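Local structure of Fc fragment of IgE receptor II (Bos taurus, 6PWS) at residues A[51-56]-A[88-93]; A[28-33]-A[68-73]; A[35-38]-A[43-46]; A[78-83]-A[112-117]. The protein is the lectin domain of a low-affinity IgE receptor and binds mannose-type sugars through a bound calcium ion, probably acting as a glycan-binding receptor. One frame throughout, in Å; residues are numbered along the deposited sequence.

Interaction 1 (A[51-56]-A[88-93])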
# COMPACT_ATOMS: atom_id res chain seq x y z
N GLU A 51 6.07 8.28 10.68
CA GLU A 51 5.68 9.55 10.07
C GLU A 51 5.04 9.32 8.71
O GLU A 51 4.02 9.95 8.36
CB GLU A 51 6.90 10.47 9.96
CG GLU A 51 7.51 10.89 11.29
CD GLU A 51 8.41 9.84 11.96
OE1 GLU A 51 8.81 8.85 11.31
OE2 GLU A 51 8.73 10.04 13.15
N GLU A 52 5.61 8.41 7.92
CA GLU A 52 5.02 8.06 6.63
C GLU A 52 3.66 7.40 6.83
O GLU A 52 2.69 7.71 6.13
CB GLU A 52 5.99 7.17 5.86
CG GLU A 52 5.52 6.80 4.47
CD GLU A 52 6.58 6.09 3.64
OE1 GLU A 52 7.45 5.39 4.23
OE2 GLU A 52 6.54 6.25 2.40
N GLN A 53 3.57 6.47 7.79
CA GLN A 53 2.28 5.86 8.07
C GLN A 53 1.25 6.91 8.48
O GLN A 53 0.10 6.85 8.07
CB GLN A 53 2.40 4.79 9.15
CG GLN A 53 1.06 4.13 9.48
CD GLN A 53 0.50 3.36 8.30
OE1 GLN A 53 1.14 2.43 7.80
NE2 GLN A 53 -0.70 3.71 7.87
N ASP A 54 1.64 7.89 9.31
CA ASP A 54 0.70 8.91 9.77
C ASP A 54 0.15 9.70 8.58
O ASP A 54 -1.05 9.99 8.51
CB ASP A 54 1.42 9.83 10.77
CG ASP A 54 0.63 11.08 11.12
OD1 ASP A 54 -0.36 10.95 11.85
OD2 ASP A 54 1.03 12.20 10.71
N PHE A 55 1.02 10.05 7.63
CA PHE A 55 0.58 10.75 6.42
C PHE A 55 -0.51 9.95 5.72
O PHE A 55 -1.53 10.50 5.28
CB PHE A 55 1.80 10.97 5.51
CG PHE A 55 1.45 11.42 4.11
CD1 PHE A 55 1.35 10.49 3.09
CD2 PHE A 55 1.22 12.76 3.81
CE1 PHE A 55 1.02 10.89 1.80
CE2 PHE A 55 0.89 13.15 2.52
CZ PHE A 55 0.79 12.21 1.52
N LEU A 56 -0.29 8.64 5.59
CA LEU A 56 -1.23 7.75 4.90
C LEU A 56 -2.51 7.53 5.71
O LEU A 56 -3.61 7.59 5.15
CB LEU A 56 -0.55 6.41 4.59
CG LEU A 56 0.61 6.52 3.60
CD1 LEU A 56 1.37 5.21 3.55
CD2 LEU A 56 0.14 6.93 2.21
N TYR A 88 9.27 -1.30 9.64
CA TYR A 88 8.19 -0.58 10.30
C TYR A 88 6.91 -1.35 10.04
O TYR A 88 6.64 -1.71 8.88
CB TYR A 88 8.05 0.86 9.75
CG TYR A 88 6.76 1.47 10.25
CD1 TYR A 88 6.66 1.98 11.54
CD2 TYR A 88 5.61 1.42 9.48
CE1 TYR A 88 5.45 2.44 12.04
CE2 TYR A 88 4.40 1.86 9.96
CZ TYR A 88 4.32 2.37 11.25
OH TYR A 88 3.09 2.77 11.69
N SER A 89 6.08 -1.58 11.06
CA SER A 89 4.78 -2.20 10.83
C SER A 89 3.65 -1.43 11.50
O SER A 89 3.84 -0.73 12.50
CB SER A 89 4.74 -3.66 11.28
OG SER A 89 5.01 -3.79 12.67
N ASN A 90 2.45 -1.62 10.95
CA ASN A 90 1.23 -1.04 11.50
C ASN A 90 0.09 -2.05 11.45
O ASN A 90 -1.05 -1.70 11.11
CB ASN A 90 0.85 0.25 10.77
CG ASN A 90 -0.17 1.06 11.52
OD1 ASN A 90 -0.11 1.17 12.74
ND2 ASN A 90 -1.12 1.66 10.79
N TRP A 91 0.36 -3.31 11.80
CA TRP A 91 -0.66 -4.35 11.73
C TRP A 91 -1.81 -4.08 12.69
O TRP A 91 -1.60 -3.80 13.88
CB TRP A 91 -0.04 -5.71 12.09
CG TRP A 91 0.99 -6.20 11.13
CD1 TRP A 91 2.33 -6.37 11.37
CD2 TRP A 91 0.76 -6.62 9.77
NE1 TRP A 91 2.95 -6.86 10.25
CE2 TRP A 91 2.02 -7.02 9.26
CE3 TRP A 91 -0.38 -6.74 8.96
CZ2 TRP A 91 2.16 -7.55 7.97
CZ3 TRP A 91 -0.23 -7.25 7.68
CH2 TRP A 91 1.03 -7.64 7.20
N GLN A 92 -3.03 -4.24 12.20
CA GLN A 92 -4.17 -4.39 13.09
C GLN A 92 -3.88 -5.55 14.05
O GLN A 92 -3.35 -6.58 13.63
CB GLN A 92 -5.40 -4.73 12.24
CG GLN A 92 -6.69 -5.03 13.01
CD GLN A 92 -7.30 -3.81 13.68
OE1 GLN A 92 -6.87 -2.69 13.46
NE2 GLN A 92 -8.28 -4.04 14.52
N PRO A 93 -4.22 -5.43 15.34
CA PRO A 93 -3.98 -6.55 16.26
C PRO A 93 -4.53 -7.86 15.72
O PRO A 93 -5.68 -7.95 15.28
CB PRO A 93 -4.69 -6.09 17.54
CG PRO A 93 -4.48 -4.59 17.52
CD PRO A 93 -4.66 -4.22 16.05
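Gln-53, on the helix 50-59, lies at about a right angle across the side chains of both Tyr-88 and Asn-90, which belong to an irregular loop. Its aliphatic part meets the tyrosine: the hydroxyl oxygen Tyr-88 OH is 3.3 Å from Gln-53 CB and equally far from Gln-53 CG, and Tyr-88 CE2 stands 3.6 Å from Gln-53 CB. The methylene approaches the ring obliquely, whereas Gln-53 OE1 is in the ring plane at its edge, 4.0 Å from Tyr-88 CE2.

The amide end lies mainly against the asparagine. With CG anti to the nitrogen (chi1 180°) and a bend at chi2 of 65°, the Gln-53 chain turns its carboxamide onto Asn-90. There Gln-53 CD is 3.4 Å from Asn-90 ND2, and Gln-53 OE1 is 3.7 Å from Asn-90 CB. The two amide planes are inclined by 34°, and no hydrogen bond joins the groups.

The polar atoms of both amides are satisfied elsewhere. Gln-53 OE1 accepts from Trp-114 NE1 and Gln-53 NE2 is hydrogen-bonded to Thr-57 OG1, while Asn-90 OD1 is hydrogen-bonded to Lys-113 NZ. Backbone hydrogen bonds also tie Asn-90 to Trp-114, on the strand next to the sugar site.

The contact between helix and loop is therefore made by van der Waals packing of polar side chains, 136 Å² in all. Because both amides spend their polar atoms on outside partners, which probably fix their rotation, they meet each other by van der Waals contact alone.

Interaction 2 (A[28-33]-A[68-73]). With CA (calcium ion), chain C.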
# COMPACT_ATOMS: atom_id res chain seq x y z
N LYS A 28 -10.50 -2.44 -7.61
CA LYS A 28 -9.41 -3.21 -8.18
C LYS A 28 -8.99 -4.32 -7.23
O LYS A 28 -8.92 -4.11 -6.02
CB LYS A 28 -8.20 -2.32 -8.46
CG LYS A 28 -8.49 -1.30 -9.55
CD LYS A 28 -7.25 -0.60 -10.07
CE LYS A 28 -7.60 0.54 -11.00
NZ LYS A 28 -8.25 0.09 -12.25
N LYS A 29 -8.69 -5.49 -7.80
CA LYS A 29 -7.98 -6.55 -7.09
C LYS A 29 -6.52 -6.12 -6.91
O LYS A 29 -6.05 -5.19 -7.56
CB LYS A 29 -8.07 -7.84 -7.90
CG LYS A 29 -9.49 -8.31 -8.17
CD LYS A 29 -9.53 -9.57 -9.01
CE LYS A 29 -10.96 -9.99 -9.31
NZ LYS A 29 -11.03 -11.22 -10.13
N TRP A 30 -5.78 -6.81 -6.03
CA TRP A 30 -4.42 -6.34 -5.73
C TRP A 30 -3.55 -6.27 -6.98
O TRP A 30 -2.85 -5.28 -7.21
CB TRP A 30 -3.77 -7.22 -4.65
CG TRP A 30 -2.43 -6.73 -4.19
CD1 TRP A 30 -2.19 -5.81 -3.22
CD2 TRP A 30 -1.13 -7.14 -4.67
NE1 TRP A 30 -0.85 -5.63 -3.04
CE2 TRP A 30 -0.17 -6.43 -3.92
CE3 TRP A 30 -0.69 -8.06 -5.63
CZ2 TRP A 30 1.20 -6.60 -4.11
CZ3 TRP A 30 0.67 -8.22 -5.82
CH2 TRP A 30 1.60 -7.49 -5.06
N ILE A 31 -3.58 -7.31 -7.83
CA ILE A 31 -2.73 -7.32 -9.02
C ILE A 31 -3.14 -6.20 -9.98
O ILE A 31 -2.30 -5.59 -10.65
CB ILE A 31 -2.75 -8.70 -9.70
CG1 ILE A 31 -1.84 -8.70 -10.93
CG2 ILE A 31 -4.17 -9.09 -10.11
CD1 ILE A 31 -1.57 -10.08 -11.50
N GLN A 32 -4.44 -5.92 -10.07
CA GLN A 32 -4.90 -4.82 -10.91
C GLN A 32 -4.39 -3.49 -10.38
O GLN A 32 -4.01 -2.61 -11.16
CB GLN A 32 -6.42 -4.81 -10.99
CG GLN A 32 -7.03 -5.99 -11.73
CD GLN A 32 -8.55 -5.99 -11.68
OE1 GLN A 32 -9.15 -5.79 -10.63
NE2 GLN A 32 -9.18 -6.22 -12.82
N ALA A 33 -4.36 -3.34 -9.06
CA ALA A 33 -3.81 -2.13 -8.46
C ALA A 33 -2.31 -2.03 -8.70
O ALA A 33 -1.79 -0.93 -8.95
CB ALA A 33 -4.16 -2.09 -6.97
N GLY A 68 1.58 -1.86 -1.08
CA GLY A 68 2.57 -2.63 -1.81
C GLY A 68 3.30 -3.66 -0.98
O GLY A 68 4.54 -3.69 -0.95
N LEU A 69 2.55 -4.56 -0.34
CA LEU A 69 3.09 -5.55 0.59
C LEU A 69 2.35 -6.86 0.35
O LEU A 69 1.11 -6.85 0.25
CB LEU A 69 2.93 -5.05 2.03
CG LEU A 69 3.60 -5.86 3.14
CD1 LEU A 69 5.12 -5.86 2.99
CD2 LEU A 69 3.19 -5.30 4.50
N ARG A 70 3.08 -7.97 0.23
CA ARG A 70 2.47 -9.25 -0.10
C ARG A 70 3.38 -10.38 0.38
O ARG A 70 4.59 -10.20 0.50
CB ARG A 70 2.21 -9.37 -1.62
CG ARG A 70 3.41 -9.67 -2.51
CD ARG A 70 4.47 -8.56 -2.60
NE ARG A 70 5.53 -8.95 -3.53
CZ ARG A 70 6.60 -8.22 -3.87
NH1 ARG A 70 6.76 -7.00 -3.35
NH2 ARG A 70 7.51 -8.70 -4.72
N ASP A 71 2.78 -11.56 0.61
CA ASP A 71 3.51 -12.79 0.89
C ASP A 71 3.14 -13.90 -0.08
O ASP A 71 3.14 -15.08 0.28
CB ASP A 71 3.41 -13.26 2.35
CG ASP A 71 2.05 -13.83 2.74
OD1 ASP A 71 1.03 -13.50 2.12
OD2 ASP A 71 2.02 -14.62 3.72
N LEU A 72 2.86 -13.54 -1.33
CA LEU A 72 2.53 -14.51 -2.36
C LEU A 72 3.62 -15.56 -2.59
O LEU A 72 3.31 -16.74 -2.79
CB LEU A 72 2.23 -13.79 -3.67
CG LEU A 72 0.85 -13.14 -3.75
CD1 LEU A 72 0.79 -12.05 -4.80
CD2 LEU A 72 -0.20 -14.22 -4.02
N ASP A 73 4.89 -15.16 -2.63
CA ASP A 73 5.92 -16.09 -3.08
C ASP A 73 6.27 -17.14 -2.03
O ASP A 73 6.40 -18.33 -2.34
CB ASP A 73 7.17 -15.33 -3.51
CG ASP A 73 6.99 -14.58 -4.82
OD1 ASP A 73 6.02 -14.89 -5.56
OD2 ASP A 73 7.80 -13.68 -5.08
CA CA C . -0.39 -15.15 3.53
O HOH W 1 -0.52 -13.91 5.54
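The indole of Trp-30 meets Arg-70 along its six-membered ring: Trp-30 CH2 is 3.8 Å from Arg-70 CG, and Trp-30 CZ2 is 3.9 Å from Arg-70 CB. These methylenes, like Leu-72 CD1 at 4.0 Å from Trp-30 CZ3, approach obliquely. The guanidinium plane is inclined 35° to the indole, and the touching is done by the aliphatic part of the arginine. Leu-72 runs past the tryptophan in the opposite direction.

Trp-30 reaches over because its CG is anti to the backbone N (chi1 -175°). Its NE1 gives a hydrogen bond to Ile-67 O, which fixes the ring's turn, and Trp-66 meets it edge-to-face. At the start of the helix, Gln-32 OE1, at N3, accepts from the N-cap amide Lys-29 N at 2.9 Å, nearly straight at 169°, one of the two bonds of a capping box.

Beyond the packing, Asp-71 grips a calcium ion with both oxygens, OD1 at 2.6 Å and OD2 at 2.5 Å; Glu-75, Asp-98, Glu-103 and Asn-104 also bind it. The chain thus runs from the WIGL motif (Trp-66 to Leu-69) of the C-type lectin fold, beside its first helix, into the accessory calcium site.

Interaction 3 (A[35-38]-A[43-46])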
# COMPACT_ATOMS: atom_id res chain seq x y z
N TYR A 35 -0.70 -2.97 -11.36
CA TYR A 35 -0.51 -2.47 -12.71
C TYR A 35 -1.09 -1.08 -12.90
O TYR A 35 -0.59 -0.31 -13.72
CB TYR A 35 -1.05 -3.48 -13.73
CG TYR A 35 -0.11 -4.67 -13.83
CD1 TYR A 35 1.17 -4.53 -14.34
CD2 TYR A 35 -0.49 -5.92 -13.37
CE1 TYR A 35 2.05 -5.60 -14.41
CE2 TYR A 35 0.38 -7.00 -13.44
CZ TYR A 35 1.64 -6.83 -13.95
OH TYR A 35 2.50 -7.91 -14.01
N ALA A 36 -2.13 -0.71 -12.14
CA ALA A 36 -2.64 0.65 -12.21
C ALA A 36 -1.58 1.64 -11.74
O ALA A 36 -1.39 2.71 -12.34
CB ALA A 36 -3.91 0.79 -11.37
N CYS A 37 -0.86 1.30 -10.66
CA CYS A 37 0.23 2.16 -10.22
C CYS A 37 1.35 2.23 -11.26
O CYS A 37 1.88 3.31 -11.54
CB CYS A 37 0.79 1.69 -8.88
SG CYS A 37 -0.32 1.95 -7.47
N GLU A 38 1.71 1.09 -11.86
CA GLU A 38 2.76 1.09 -12.88
C GLU A 38 2.35 1.90 -14.10
O GLU A 38 3.20 2.53 -14.74
CB GLU A 38 3.13 -0.34 -13.27
CG GLU A 38 3.86 -1.07 -12.17
CD GLU A 38 4.25 -2.48 -12.54
OE1 GLU A 38 4.06 -2.87 -13.71
OE2 GLU A 38 4.76 -3.21 -11.66
N ARG A 43 4.62 2.58 -8.07
CA ARG A 43 4.35 1.24 -7.58
C ARG A 43 3.43 1.36 -6.37
O ARG A 43 3.38 2.40 -5.71
CB ARG A 43 5.62 0.51 -7.13
CG ARG A 43 6.69 0.29 -8.21
CD ARG A 43 7.64 -0.80 -7.78
NE ARG A 43 8.77 -1.00 -8.68
CZ ARG A 43 9.94 -0.37 -8.59
NH1 ARG A 43 10.16 0.52 -7.63
NH2 ARG A 43 10.89 -0.64 -9.48
N LEU A 44 2.71 0.29 -6.04
CA LEU A 44 1.95 0.28 -4.79
C LEU A 44 2.88 0.66 -3.64
O LEU A 44 4.05 0.25 -3.59
CB LEU A 44 1.34 -1.10 -4.56
CG LEU A 44 0.07 -1.41 -5.38
CD1 LEU A 44 -0.22 -2.91 -5.34
CD2 LEU A 44 -1.12 -0.61 -4.86
N VAL A 45 2.32 1.43 -2.69
CA VAL A 45 3.11 2.14 -1.69
C VAL A 45 3.86 1.20 -0.75
O VAL A 45 3.35 0.17 -0.30
CB VAL A 45 2.20 3.11 -0.90
CG1 VAL A 45 1.13 2.37 -0.09
CG2 VAL A 45 2.99 4.04 0.01
N SER A 46 5.08 1.62 -0.40
CA SER A 46 5.90 0.96 0.60
C SER A 46 6.10 1.90 1.79
O SER A 46 6.32 3.10 1.60
CB SER A 46 7.26 0.58 0.02
OG SER A 46 7.16 -0.25 -1.13
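Cys-37 and Leu-44 form the tight half of this contact, where the helix 30-39 passes close beside the strand that follows it. The CA atoms of Cys-37 and Arg-43 are 5.0 Å apart, so near that the cysteine meets backbone directly: Cys-37 CB is 3.7 Å from the carbonyl carbon Arg-43 C and also 3.7 Å from Leu-44 N. The sulfur lies beside the leucine. With SG anti to the carbonyl carbon (chi1 -70°), it extends to that side chain, where Cys-37 SG is 3.7 Å from the methyl Leu-44 CD2 and 4.0 Å from Leu-44 CG. The same sulfur is bonded covalently to Cys-128, so an apolar methyl packs against a disulfide within a buried setting.

The solvent side is looser. Arg-43, an exposed residue, has its CB directed away from the helix, and the 48 Å² it buries against the helix goes with the close approach of its backbone. Glu-38 and Arg-43 carry opposite charges, but Glu-38 OE2 and Arg-43 NE are 5.5 Å apart, too far for a salt bridge; any attraction would be a weak, long-range one. The glutamate instead pairs with Arg-34 of its own helix.

No hydrogen bond links the two segments; the backbone bonds of 43-46 go elsewhere, Arg-43 to Asp-129 and Val-45 to Val-127 and Gly-68, while Leu-44 packs back onto Trp-30 and Ala-33. The helix is consequently fastened to the sheet twice, through the Cys-37 to Cys-128 disulfide, which reaches strand 123-131, and through the leucine between helix and strand.

Interaction 4 (A[78-83]-A[112-117]). With CA (calcium ion), chain B; MMA (methyl alpha-D-mannopyranoside), chain D.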
# COMPACT_ATOMS: atom_id res chain seq x y z
N PHE A 78 6.88 -11.46 3.91
CA PHE A 78 6.35 -10.28 3.25
C PHE A 78 7.47 -9.54 2.52
O PHE A 78 8.62 -9.50 2.97
CB PHE A 78 5.60 -9.39 4.25
CG PHE A 78 4.27 -9.98 4.64
CD1 PHE A 78 4.17 -10.84 5.72
CD2 PHE A 78 3.15 -9.78 3.84
CE1 PHE A 78 2.97 -11.45 6.02
CE2 PHE A 78 1.96 -10.38 4.13
CZ PHE A 78 1.86 -11.22 5.22
N ILE A 79 7.11 -8.97 1.37
CA ILE A 79 8.03 -8.24 0.51
C ILE A 79 7.37 -6.92 0.15
O ILE A 79 6.20 -6.90 -0.27
CB ILE A 79 8.36 -9.01 -0.79
CG1 ILE A 79 8.83 -10.44 -0.49
CG2 ILE A 79 9.41 -8.27 -1.61
CD1 ILE A 79 9.09 -11.27 -1.75
N TRP A 80 8.11 -5.82 0.28
CA TRP A 80 7.66 -4.51 -0.17
C TRP A 80 7.91 -4.32 -1.67
O TRP A 80 8.89 -4.81 -2.23
CB TRP A 80 8.43 -3.39 0.54
CG TRP A 80 8.03 -3.15 1.96
CD1 TRP A 80 8.78 -3.36 3.09
CD2 TRP A 80 6.77 -2.62 2.41
NE1 TRP A 80 8.07 -3.01 4.21
CE2 TRP A 80 6.83 -2.55 3.82
CE3 TRP A 80 5.60 -2.23 1.76
CZ2 TRP A 80 5.75 -2.10 4.58
CZ3 TRP A 80 4.53 -1.78 2.52
CH2 TRP A 80 4.61 -1.72 3.91
N MET A 81 7.05 -3.50 -2.30
CA MET A 81 7.28 -3.07 -3.68
C MET A 81 8.64 -2.40 -3.86
O MET A 81 9.25 -2.53 -4.93
CB MET A 81 6.15 -2.13 -4.12
CG MET A 81 5.20 -2.69 -5.16
SD MET A 81 4.31 -4.15 -4.61
CE MET A 81 3.65 -4.66 -6.19
N ASP A 82 9.12 -1.65 -2.87
CA ASP A 82 10.42 -0.98 -2.99
C ASP A 82 11.60 -1.87 -2.61
O ASP A 82 12.75 -1.42 -2.68
CB ASP A 82 10.44 0.36 -2.23
CG ASP A 82 10.42 0.23 -0.71
OD1 ASP A 82 10.43 -0.90 -0.17
OD2 ASP A 82 10.40 1.30 -0.06
N ASN A 83 11.33 -3.13 -2.24
CA ASN A 83 12.35 -4.12 -1.90
C ASN A 83 13.19 -3.73 -0.67
O ASN A 83 14.23 -4.35 -0.43
CB ASN A 83 13.25 -4.50 -3.08
CG ASN A 83 12.55 -5.37 -4.11
OD1 ASN A 83 11.79 -6.27 -3.77
ND2 ASN A 83 12.85 -5.16 -5.35
N GLY A 112 -6.24 2.93 8.72
CA GLY A 112 -4.84 2.85 8.38
C GLY A 112 -4.12 1.61 8.87
O GLY A 112 -3.00 1.34 8.41
N LYS A 113 -4.71 0.84 9.78
CA LYS A 113 -4.09 -0.38 10.27
C LYS A 113 -4.07 -1.43 9.17
O LYS A 113 -4.99 -1.51 8.35
CB LYS A 113 -4.84 -0.91 11.50
CG LYS A 113 -4.73 -0.03 12.74
CD LYS A 113 -3.35 -0.10 13.37
CE LYS A 113 -3.19 0.85 14.54
NZ LYS A 113 -1.80 0.84 15.03
N TRP A 114 -3.02 -2.25 9.14
CA TRP A 114 -2.83 -3.19 8.06
C TRP A 114 -3.53 -4.52 8.32
O TRP A 114 -3.56 -5.02 9.45
CB TRP A 114 -1.35 -3.48 7.81
CG TRP A 114 -0.47 -2.29 7.59
CD1 TRP A 114 -0.82 -0.98 7.38
CD2 TRP A 114 0.96 -2.33 7.57
NE1 TRP A 114 0.31 -0.21 7.22
CE2 TRP A 114 1.41 -1.01 7.34
CE3 TRP A 114 1.90 -3.36 7.72
CZ2 TRP A 114 2.77 -0.69 7.30
CZ3 TRP A 114 3.25 -3.03 7.67
CH2 TRP A 114 3.67 -1.71 7.46
N ASN A 115 -4.06 -5.11 7.25
CA ASN A 115 -4.69 -6.41 7.28
C ASN A 115 -4.28 -7.18 6.03
O ASN A 115 -4.34 -6.64 4.93
CB ASN A 115 -6.22 -6.25 7.28
CG ASN A 115 -6.93 -7.57 7.14
OD1 ASN A 115 -6.57 -8.54 7.82
ND2 ASN A 115 -7.91 -7.64 6.26
N ASP A 116 -3.87 -8.44 6.19
CA ASP A 116 -3.76 -9.32 5.02
C ASP A 116 -5.16 -9.72 4.55
O ASP A 116 -6.04 -10.04 5.36
CB ASP A 116 -2.84 -10.53 5.28
CG ASP A 116 -3.28 -11.46 6.40
OD1 ASP A 116 -4.05 -11.04 7.28
OD2 ASP A 116 -2.78 -12.61 6.38
N ALA A 117 -5.35 -9.69 3.24
CA ALA A 117 -6.65 -9.94 2.64
C ALA A 117 -6.51 -10.89 1.45
O ALA A 117 -5.43 -11.12 0.91
CB ALA A 117 -7.29 -8.62 2.19
CA CA B . -6.40 -10.98 7.62
C1 MMA D . -12.18 -11.22 7.78
C2 MMA D . -11.09 -10.74 6.84
C3 MMA D . -9.78 -11.15 7.40
C4 MMA D . -9.55 -10.56 8.77
C5 MMA D . -10.69 -10.92 9.72
C6 MMA D . -10.56 -10.14 10.99
C7 MMA D . -12.89 -13.27 8.74
O1 MMA D . -12.06 -12.58 7.83
O2 MMA D . -11.11 -9.31 6.69
O3 MMA D . -8.70 -10.69 6.56
O4 MMA D . -8.30 -11.04 9.24
O5 MMA D . -12.01 -10.61 9.14
O6 MMA D . -11.63 -10.47 11.84
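Aromatic packing joins the two segments: Trp-80 points the edge of its six-membered ring at the face of Trp-114 in an offset edge-to-face pair. The ring centroids are 5.5 Å apart and the planes stand at 85°, while the side chains come from opposite directions. The nearest atoms are Trp-80 CZ2 and Trp-114 CH2, at 3.6 Å, and Trp-80 CH2 is 3.7 Å from the same Trp-114 CH2. Both tryptophans are buried, and Leu-69 and Ile-67 touch each of them.

Hydrogen bonding stays within the segments or leads outward. Asn-83 N bonds to Trp-80 O in a type I turn that follows the strand 79-80, and further on Asp-116 OD2 accepts from Asp-98 N, which steadies the carboxylate.

Trp-114, Asn-115 and Asp-116 are the WND motif of C-type lectins: the first residue turns into the core and the next two bind the sugar-site calcium ion.

Metal coordination is the third kind. Asp-116 binds the calcium ion twice, through its backbone O at 2.5 Å and its carboxylate OD1 at 2.4 Å. A chi1 of 61° sets Asp-116 CG between the backbone N and carbonyl carbon, which brings OD1 round to the same metal as the carbonyl oxygen. Asn-115 is also a ligand, and Glu-95, Asn-97 and Glu-103 complete the protein's share. Methyl alpha-mannoside adds its neighbouring hydroxyls, O3 and O4, each 2.5 Å from the calcium ion; Asn-97 ND2 is hydrogen-bonded to the sugar as well.

Interactions 3 and 4 are buried contacts; interactions 1 and 2 are only partly so, with exposed Leu-72 at the margin of the latter. Interactions 2 and 3 share the helix 30-39 and meet where Gly-68 N and Val-45 O lie 2.8 Å apart. Strands 69-70 and 79-80 of interactions 2 and 4 are neighbours; Asp-71 of interaction 2 and strand 114-117 of interaction 4 bind different calcium ions. Interaction 1 leans on interaction 4 through the amide and backbone bonds to Trp-114. Chemistry follows place: polar side chains in van der Waals contact in interaction 1, aliphatic carbons against an indole in interaction 2, disulfide and methyl in interaction 3, paired indoles behind the sugar site in interaction 4.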